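Local coordinates for probable transcriptional regulator (Pseudomonas aeruginosa, PDB 2HR3), which probably binds DNA and regulates transcription as a two-chain winged-helix protein of the MarR family, at residues 41-46 with 103-108; 49-55 with 92-96. One frame throughout, in Å; residues are numbered along the deposited sequence.

Contact 1: 41-46 with 103-108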
loop_
_atom_site.group_PDB
_atom_site.type_symbol
_atom_site.label_atom_id
_atom_site.label_comp_id
_atom_site.label_asym_id
_atom_site.label_seq_id
_atom_site.Cartn_x
_atom_site.Cartn_y
_atom_site.Cartn_z
ATOM N N LEU A 41 -7.428 5.031 10.262
ATOM C CA LEU A 41 -8.420 6.071 9.890
ATOM C C LEU A 41 -8.918 5.985 8.469
ATOM O O LEU A 41 -10.120 6.187 8.159
ATOM C CB LEU A 41 -7.773 7.455 10.039
ATOM C CG LEU A 41 -8.183 8.514 11.085
ATOM C CD1 LEU A 41 -8.654 7.949 12.385
ATOM C CD2 LEU A 41 -7.060 9.474 11.228
ATOM N N GLY A 42 -7.974 5.721 7.577
ATOM C CA GLY A 42 -8.321 5.712 6.199
ATOM C C GLY A 42 -9.124 4.491 5.888
ATOM O O GLY A 42 -10.003 4.563 5.081
ATOM N N ALA A 43 -8.724 3.367 6.470
ATOM C CA ALA A 43 -9.464 2.160 6.461
ATOM C C ALA A 43 -10.912 2.286 6.921
ATOM O O ALA A 43 -11.820 1.778 6.263
ATOM C CB ALA A 43 -8.736 1.136 7.268
ATOM N N ILE A 44 -11.163 2.990 8.021
ATOM C CA ILE A 44 -12.547 3.183 8.505
ATOM C C ILE A 44 -13.406 3.987 7.522
ATOM O O ILE A 44 -14.620 3.773 7.409
ATOM C CB ILE A 44 -12.516 3.978 9.844
ATOM C CG1 ILE A 44 -12.020 3.082 10.979
ATOM C CG2 ILE A 44 -13.825 4.587 10.156
ATOM C CD1 ILE A 44 -11.522 3.801 12.187
ATOM N N ASP A 45 -12.794 5.003 6.901
ATOM C CA ASP A 45 -13.527 5.866 5.989
ATOM C C ASP A 45 -13.819 5.071 4.719
ATOM O O ASP A 45 -14.921 5.114 4.185
ATOM C CB ASP A 45 -12.711 7.103 5.705
ATOM C CG ASP A 45 -13.262 7.923 4.521
ATOM O OD1 ASP A 45 -14.343 8.563 4.692
ATOM O OD2 ASP A 45 -12.591 7.928 3.439
ATOM N N ARG A 46 -12.834 4.298 4.283
ATOM C CA ARG A 46 -13.034 3.454 3.145
ATOM C C ARG A 46 -14.232 2.548 3.343
ATOM O O ARG A 46 -15.102 2.532 2.484
ATOM C CB ARG A 46 -11.785 2.650 2.819
ATOM C CG ARG A 46 -10.747 3.513 2.081
ATOM C CD ARG A 46 -9.733 2.709 1.288
ATOM N NE ARG A 46 -8.942 1.820 2.126
ATOM C CZ ARG A 46 -7.889 2.177 2.859
ATOM N NH1 ARG A 46 -7.472 3.430 2.896
ATOM N NH2 ARG A 46 -7.240 1.251 3.567
ATOM N N ASN A 103 -8.505 15.587 9.904
ATOM C CA ASN A 103 -7.189 14.957 9.816
ATOM C C ASN A 103 -6.937 14.068 8.537
ATOM O O ASN A 103 -5.961 14.270 7.812
ATOM C CB ASN A 103 -7.038 14.143 11.078
ATOM C CG ASN A 103 -5.619 13.719 11.366
ATOM O OD1 ASN A 103 -5.075 12.816 10.696
ATOM N ND2 ASN A 103 -5.054 14.268 12.463
ATOM N N LEU A 104 -7.810 13.117 8.249
ATOM C CA LEU A 104 -7.584 12.209 7.126
ATOM C C LEU A 104 -7.589 12.932 5.799
ATOM O O LEU A 104 -6.708 12.714 4.992
ATOM C CB LEU A 104 -8.654 11.079 7.067
ATOM C CG LEU A 104 -8.624 10.083 5.902
ATOM C CD1 LEU A 104 -7.406 9.189 6.000
ATOM C CD2 LEU A 104 -9.923 9.248 5.844
ATOM N N TYR A 105 -8.646 13.702 5.572
ATOM C CA TYR A 105 -8.870 14.470 4.368
ATOM C C TYR A 105 -7.735 15.469 4.181
ATOM O O TYR A 105 -7.188 15.626 3.043
ATOM C CB TYR A 105 -10.192 15.244 4.457
ATOM C CG TYR A 105 -11.436 14.380 4.533
ATOM C CD1 TYR A 105 -11.379 13.025 4.233
ATOM C CD2 TYR A 105 -12.684 14.924 4.917
ATOM C CE1 TYR A 105 -12.464 12.236 4.319
ATOM C CE2 TYR A 105 -13.826 14.101 4.978
ATOM C CZ TYR A 105 -13.692 12.759 4.671
ATOM O OH TYR A 105 -14.748 11.858 4.715
ATOM N N GLY A 106 -7.401 16.117 5.295
ATOM C CA GLY A 106 -6.166 16.852 5.468
ATOM C C GLY A 106 -4.923 16.244 4.843
ATOM O O GLY A 106 -4.264 16.902 4.071
ATOM N N ASN A 107 -4.609 15.000 5.186
ATOM C CA ASN A 107 -3.369 14.361 4.757
ATOM C C ASN A 107 -3.493 14.050 3.294
ATOM O O ASN A 107 -2.518 14.161 2.519
ATOM C CB ASN A 107 -3.088 13.087 5.546
ATOM C CG ASN A 107 -1.671 12.577 5.365
ATOM O OD1 ASN A 107 -1.430 11.538 4.772
ATOM N ND2 ASN A 107 -0.721 13.302 5.896
ATOM N N ARG A 108 -4.711 13.663 2.910
ATOM C CA ARG A 108 -4.976 13.305 1.517
ATOM C C ARG A 108 -4.890 14.521 0.650
ATOM O O ARG A 108 -4.541 14.406 -0.482
ATOM C CB ARG A 108 -6.381 12.666 1.369
ATOM C CG ARG A 108 -6.409 11.218 1.740
ATOM C CD ARG A 108 -7.866 10.692 1.927
ATOM N NE ARG A 108 -7.871 9.240 2.244
ATOM C CZ ARG A 108 -8.949 8.521 2.518
ATOM N NH1 ARG A 108 -10.154 9.052 2.525
ATOM N NH2 ARG A 108 -8.809 7.244 2.797
#
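D45 and R108 carry the polar side of this helix-helix crossing. R108 NH1 gives a hydrogen-bonded salt bridge to D45 OD2 (2.8 Å, N-H...O angle 161°). The carboxylate oxygen lies in the guanidinium plane, but NH1 reaches it from above the plane of the carboxylate, the two planes being 58° apart. A long side chain suits position 108: extended from CG to NE, it spans the gap between helices whose local axes pass 10.4 Å apart at 103°. D45 reaches back with CG anti to its backbone N, and its other oxygen, OD1, takes a weak hydrogen bond from Y105 OH at 3.3 Å, near the edge of the ring.

The apolar part centres on L104, which fills the angle between the helices with both branches: CD1 rests on G42 CA at 3.6 Å, and CD2 packs against D45 CB at 3.5 Å while also lying over one face of the R108 guanidinium, toward its edge. Glycine suits position 42, because the L104 methyl can lie directly on its backbone. L41 CD2 meets N103 OD1 across, the side chains at about a right angle, and L41 also packs on L96.

Two arginine guanidiniums come near each other, R46 NH1 and R108 NH2 being 4.0 Å apart. R46, however, is paired with E60 through NH2, and R108 packs on R14 of the second subunit. With two donors on its carboxylate and arginines nearby, D45 is probably held ionised, and its charge would offset part of the positive charge gathered where helix 32-46 meets helix 98-122.

Contact 2: 49-55 with 92-96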
loop_
_atom_site.group_PDB
_atom_site.type_symbol
_atom_site.label_atom_id
_atom_site.label_comp_id
_atom_site.label_asym_id
_atom_site.label_seq_id
_atom_site.Cartn_x
_atom_site.Cartn_y
_atom_site.Cartn_z
ATOM N N GLY A 49 -17.249 3.992 7.339
ATOM C CA GLY A 49 -17.179 4.761 8.539
ATOM C C GLY A 49 -17.979 4.321 9.741
ATOM O O GLY A 49 -17.984 5.097 10.710
ATOM N N ASP A 50 -18.680 3.159 9.711
ATOM C CA ASP A 50 -19.348 2.651 10.932
ATOM C C ASP A 50 -19.174 1.146 11.108
ATOM O O ASP A 50 -20.118 0.374 10.972
ATOM C CB ASP A 50 -20.816 3.038 10.952
ATOM C CG ASP A 50 -21.591 2.360 12.083
ATOM O OD1 ASP A 50 -21.140 2.484 13.251
ATOM O OD2 ASP A 50 -22.644 1.710 11.799
ATOM N N VAL A 51 -17.983 0.773 11.560
ATOM C CA VAL A 51 -17.398 -0.535 11.364
ATOM C C VAL A 51 -16.943 -1.212 12.641
ATOM O O VAL A 51 -16.479 -0.578 13.564
ATOM C CB VAL A 51 -16.125 -0.405 10.420
ATOM C CG1 VAL A 51 -16.538 -0.189 8.960
ATOM C CG2 VAL A 51 -15.186 0.761 10.844
ATOM N N THR A 52 -17.045 -2.539 12.669
ATOM C CA THR A 52 -16.525 -3.333 13.775
ATOM C C THR A 52 -15.000 -3.340 13.691
ATOM O O THR A 52 -14.413 -3.363 12.583
ATOM C CB THR A 52 -17.055 -4.854 13.789
ATOM O OG1 THR A 52 -16.993 -5.420 12.479
ATOM C CG2 THR A 52 -18.498 -4.959 14.256
ATOM N N PRO A 53 -14.348 -3.375 14.847
ATOM C CA PRO A 53 -12.943 -3.706 14.863
ATOM C C PRO A 53 -12.552 -4.866 13.954
ATOM O O PRO A 53 -11.538 -4.739 13.203
ATOM C CB PRO A 53 -12.698 -4.043 16.328
ATOM C CG PRO A 53 -13.627 -3.045 17.036
ATOM C CD PRO A 53 -14.862 -3.093 16.203
ATOM N N SER A 54 -13.312 -5.968 14.045
ATOM C CA SER A 54 -13.129 -7.189 13.239
ATOM C C SER A 54 -13.138 -6.966 11.741
ATOM O O SER A 54 -12.353 -7.511 11.030
ATOM C CB SER A 54 -14.249 -8.175 13.539
ATOM O OG SER A 54 -13.978 -8.914 14.715
ATOM N N GLU A 55 -14.063 -6.180 11.258
ATOM C CA GLU A 55 -14.176 -6.013 9.853
ATOM C C GLU A 55 -12.984 -5.244 9.331
ATOM O O GLU A 55 -12.500 -5.483 8.223
ATOM C CB GLU A 55 -15.455 -5.264 9.532
ATOM C CG GLU A 55 -15.709 -5.130 8.056
ATOM C CD GLU A 55 -16.892 -4.261 7.773
ATOM O OE1 GLU A 55 -17.735 -4.058 8.728
ATOM O OE2 GLU A 55 -16.949 -3.783 6.595
ATOM N N THR A 92 -19.517 -3.583 18.835
ATOM C CA THR A 92 -18.850 -2.283 18.914
ATOM C C THR A 92 -18.390 -1.826 17.523
ATOM O O THR A 92 -17.782 -2.584 16.765
ATOM C CB THR A 92 -17.645 -2.333 19.920
ATOM O OG1 THR A 92 -18.078 -1.873 21.209
ATOM C CG2 THR A 92 -16.486 -1.458 19.486
ATOM N N ARG A 93 -18.702 -0.573 17.225
ATOM C CA ARG A 93 -18.539 0.002 15.946
ATOM C C ARG A 93 -17.746 1.297 16.137
ATOM O O ARG A 93 -17.945 2.005 17.113
ATOM C CB ARG A 93 -19.902 0.259 15.327
ATOM C CG ARG A 93 -20.867 -0.904 15.534
ATOM C CD ARG A 93 -21.767 -1.131 14.351
ATOM N NE ARG A 93 -20.968 -1.510 13.188
ATOM C CZ ARG A 93 -21.463 -2.093 12.108
ATOM N NH1 ARG A 93 -22.762 -2.354 12.031
ATOM N NH2 ARG A 93 -20.661 -2.413 11.112
ATOM N N VAL A 94 -16.816 1.568 15.228
ATOM C CA VAL A 94 -16.020 2.779 15.288
ATOM C C VAL A 94 -16.274 3.610 14.050
ATOM O O VAL A 94 -16.496 3.084 12.977
ATOM C CB VAL A 94 -14.470 2.523 15.504
ATOM C CG1 VAL A 94 -14.260 1.830 16.910
ATOM C CG2 VAL A 94 -13.885 1.681 14.411
ATOM N N SER A 95 -16.261 4.908 14.282
ATOM C CA SER A 95 -16.454 5.951 13.326
ATOM C C SER A 95 -15.410 7.060 13.430
ATOM O O SER A 95 -14.782 7.283 14.454
ATOM C CB SER A 95 -17.793 6.594 13.575
ATOM O OG SER A 95 -18.721 5.942 12.767
ATOM N N LEU A 96 -15.249 7.778 12.334
ATOM C CA LEU A 96 -14.452 8.962 12.380
ATOM C C LEU A 96 -15.252 9.996 13.157
ATOM O O LEU A 96 -16.468 10.145 12.957
ATOM C CB LEU A 96 -14.151 9.449 10.985
ATOM C CG LEU A 96 -13.232 8.587 10.111
ATOM C CD1 LEU A 96 -12.424 9.520 9.296
ATOM C CD2 LEU A 96 -12.283 7.688 10.847
#
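V51 and V94 form a single antiparallel bridge, a hydrogen-bonded pair in which V51 N donates to V94 O (3.1 Å, 171°) and V94 N to V51 O (2.7 Å, 162°). Flanking CA-H...O contacts, such as T52 CA to T92 O at 3.3 Å, extend the backbone match. The two valines touch through CG2 (3.9 Å) and, being apolar and beta-branched, suit an extended chain that faces I44 of helix 32-46. V51 bridges strand 93-96 of the wing hairpin, as the short strand before the helix-turn-helix does in MarR winged-helix proteins. T52, the N-cap of helix 53-59, ends the extended part of the segment, its OG1 accepting from E55 N; P53, which has no N-H to satisfy, fits the first turn, and its ring crosses the T92 side chain at about a right angle, with CD on T92 O at 3.0 Å. R93 bends at chi2 and chi3, bringing its guanidinium over D50. D50 OD2 sits above one face, 3.9 Å from R93 NE, a long salt bridge of charges alone, while D50 OD1 lies against R93 CB at 3.3 Å. G49, with positive phi (81°), turns its carbonyl toward S95.

From the N terminus, helix 32-46 supplies the first side of contact 1, and the chain then turns at once into 49-55, the first side of contact 2. Helices 53-59 and 64-76 and strand 80-83 follow before strand 93-96 returns to close contact 2 over 36 intervening residues. Helix 98-122 comes next and closes contact 1, so the smaller loop is nested within the larger. The centres lie about 14 Å apart, and the two contacts meet chiefly at I44, whose CG2 packs 3.5 Å from L96 CD2. Contact 2 thus ties the wing to the start of helix 53-59, and contact 1 joins this winged-helix unit to the long helix 98-122.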